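Local coordinates for ESSB (Geobacillus thermodenitrificans, PDB 2YNQ), which is probably an integral membrane component of the type VII secretion system, seen here as its largely helical extracellular fragment, at residues Leu47-Val52 / Asn67-Lys72. Sequence-based numbering, arbitrary orientation.
Sequences LASSYV and NNITLK. With NA (sodium ion), chain O.
At a sodium site, the loop that leaves helix 59-64 packs on helix 41-53, Asn67 and Ile69 meeting Val52 and Ala48, a worked example of how a loop without regular structure can be held by one face of a helix. Ile69 straddles three helix residues. Its two branches part over the helix: CG1 meets Val52 CG1 at 4.1 Å and carries CD1 on to the methyl of Ala48, while CG2, anti to the backbone N, turns to the hydroxyl of Ser49, with 3.8 Å between Ile69 CG2 and Ser49 OG. Val52 meets Asn67 with its side chain roughly at a right angle to that of the asparagine; Val52 CG1 lies 3.4 Å from the carbonyl Asn67 O, and Val52 CG2 rests 3.8 Å from Asn67 CB. With an alanine here both methyls that touch Asn67 and Ile69 would be gone, which is likely to open a gap beside the Asn67 carbonyl and leave Ile69 CG1 without its neighbour on the helix. No direct hydrogen bond joins the two segments. Instead one water donates to both Ser49 OG and Ile69 O, each at 2.8 Å; Ser49 OG is also hydrogen-bonded to Tyr45 O, one turn back in its own helix. Beyond the packed CB, the amide of Asn67 reaches the sodium ion, which Asn67 OD1 binds at 2.6 Å; the backbone carbonyls of Arg62 and Val65 and three waters, one of them long, complete its shell of six oxygens. Trp81 of helix 75-85 touches both Val52 and Asn67, continuing the packing beside the loop. The chemistry is thus divided: aliphatic contacts and a bridging water join the loop to the helix, and the asparagine's amide oxygen ties the same loop, through the metal, to the end of helix 59-64.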
loop_
_atom_site.group_PDB
_atom_site.type_symbol
_atom_site.label_atom_id
_atom_site.label_comp_id
_atom_site.label_asym_id
_atom_site.label_seq_id
_atom_site.Cartn_x
_atom_site.Cartn_y
_atom_site.Cartn_z
ATOM N N LEU D 47 -1.958 -17.088 6.979
ATOM C CA LEU D 47 -1.806 -15.735 7.513
ATOM C C LEU D 47 -1.045 -14.837 6.532
ATOM O O LEU D 47 -1.497 -13.748 6.179
ATOM C CB LEU D 47 -1.090 -15.773 8.867
ATOM C CG LEU D 47 -1.084 -14.471 9.681
ATOM C CD1 LEU D 47 -2.501 -13.848 9.777
ATOM C CD2 LEU D 47 -0.471 -14.681 11.087
ATOM N N ALA D 48 0.077 -15.350 6.042
ATOM C CA ALA D 48 0.930 -14.601 5.157
ATOM C C ALA D 48 0.191 -14.317 3.874
ATOM O O ALA D 48 0.254 -13.194 3.366
ATOM C CB ALA D 48 2.234 -15.335 4.905
ATOM N N SER D 49 -0.549 -15.300 3.367
ATOM C CA SER D 49 -1.323 -15.053 2.149
ATOM C C SER D 49 -2.319 -13.987 2.446
ATOM O O SER D 49 -2.505 -13.080 1.641
ATOM C CB SER D 49 -2.054 -16.288 1.601
ATOM O OG SER D 49 -1.147 -17.341 1.364
ATOM N N SER D 50 -2.935 -14.066 3.619
ATOM C CA SER D 50 -3.991 -13.122 3.941
ATOM C C SER D 50 -3.422 -11.705 4.028
ATOM O O SER D 50 -4.029 -10.774 3.496
ATOM C CB SER D 50 -4.728 -13.513 5.212
ATOM O OG SER D 50 -5.397 -14.748 5.029
ATOM N N TYR D 51 -2.254 -11.542 4.653
ATOM C CA TYR D 51 -1.641 -10.222 4.694
ATOM C C TYR D 51 -1.237 -9.754 3.317
ATOM O O TYR D 51 -1.536 -8.615 2.923
ATOM C CB TYR D 51 -0.440 -10.183 5.637
ATOM C CG TYR D 51 -0.805 -10.061 7.094
ATOM C CD1 TYR D 51 -1.494 -8.943 7.577
ATOM C CD2 TYR D 51 -0.461 -11.059 7.988
ATOM C CE1 TYR D 51 -1.812 -8.818 8.944
ATOM C CE2 TYR D 51 -0.768 -10.958 9.338
ATOM C CZ TYR D 51 -1.442 -9.842 9.812
ATOM O OH TYR D 51 -1.730 -9.779 11.154
ATOM N N VAL D 52 -0.584 -10.628 2.564
ATOM C CA VAL D 52 -0.066 -10.211 1.279
ATOM C C VAL D 52 -1.207 -9.851 0.326
ATOM O O VAL D 52 -1.064 -8.943 -0.486
ATOM C CB VAL D 52 0.948 -11.250 0.679
ATOM C CG1 VAL D 52 0.403 -11.925 -0.566
ATOM C CG2 VAL D 52 2.215 -10.544 0.285
ATOM N N ASN D 67 6.063 -10.912 -3.615
ATOM C CA ASN D 67 4.843 -11.073 -2.846
ATOM C C ASN D 67 4.077 -12.348 -3.212
ATOM O O ASN D 67 2.922 -12.508 -2.838
ATOM C CB ASN D 67 3.944 -9.865 -3.061
ATOM C CG ASN D 67 3.399 -9.799 -4.480
ATOM O OD1 ASN D 67 4.088 -10.166 -5.451
ATOM N ND2 ASN D 67 2.165 -9.338 -4.611
ATOM N N ASN D 68 4.695 -13.254 -3.954
ATOM C CA ASN D 68 4.032 -14.511 -4.208
ATOM C C ASN D 68 4.236 -15.478 -3.043
ATOM O O ASN D 68 5.365 -15.649 -2.568
ATOM C CB ASN D 68 4.495 -15.133 -5.527
ATOM C CG ASN D 68 3.683 -16.384 -5.886
ATOM O OD1 ASN D 68 2.439 -16.397 -5.759
ATOM N ND2 ASN D 68 4.382 -17.450 -6.318
ATOM N N ILE D 69 3.145 -16.097 -2.581
ATOM C CA ILE D 69 3.187 -17.038 -1.448
ATOM C C ILE D 69 2.539 -18.370 -1.827
ATOM O O ILE D 69 1.389 -18.405 -2.262
ATOM C CB ILE D 69 2.462 -16.476 -0.192
ATOM C CG1 ILE D 69 2.931 -15.050 0.149
ATOM C CG2 ILE D 69 2.608 -17.437 0.991
ATOM C CD1 ILE D 69 4.017 -14.968 1.187
ATOM N N THR D 70 3.284 -19.461 -1.671
ATOM C CA THR D 70 2.790 -20.800 -1.997
ATOM C C THR D 70 3.212 -21.763 -0.907
ATOM O O THR D 70 3.980 -21.392 -0.005
ATOM C CB THR D 70 3.379 -21.326 -3.319
ATOM O OG1 THR D 70 4.736 -21.726 -3.096
ATOM C CG2 THR D 70 3.326 -20.279 -4.418
ATOM N N LEU D 71 2.738 -23.008 -0.987
ATOM C CA LEU D 71 3.167 -24.010 -0.015
ATOM C C LEU D 71 4.543 -24.577 -0.337
ATOM O O LEU D 71 4.975 -25.553 0.270
ATOM C CB LEU D 71 2.112 -25.099 0.205
ATOM C CG LEU D 71 0.994 -24.560 1.107
ATOM C CD1 LEU D 71 -0.298 -25.310 0.899
ATOM C CD2 LEU D 71 1.390 -24.531 2.587
ATOM N N LYS D 72 5.234 -23.934 -1.276
ATOM C CA LYS D 72 6.661 -24.156 -1.481
ATOM C C LYS D 72 7.543 -22.986 -0.998
ATOM O O LYS D 72 8.764 -23.132 -0.873
ATOM C CB LYS D 72 6.928 -24.476 -2.949
ATOM C CG LYS D 72 6.508 -25.889 -3.324
ATOM C CD LYS D 72 6.386 -26.056 -4.832
ATOM C CE LYS D 72 5.508 -27.271 -5.189
ATOM N NZ LYS D 72 4.960 -27.153 -6.577
HETATM NA NA NA O . 5.641 -9.342 -7.418
HETATM O O HOH W 1 -1.130 -17.451 -1.436
HETATM O O HOH W 2 6.527 -12.101 -6.824
HETATM O O HOH W 3 7.753 -10.138 -8.437
HETATM O O HOH W 4 4.324 -10.483 -9.170
#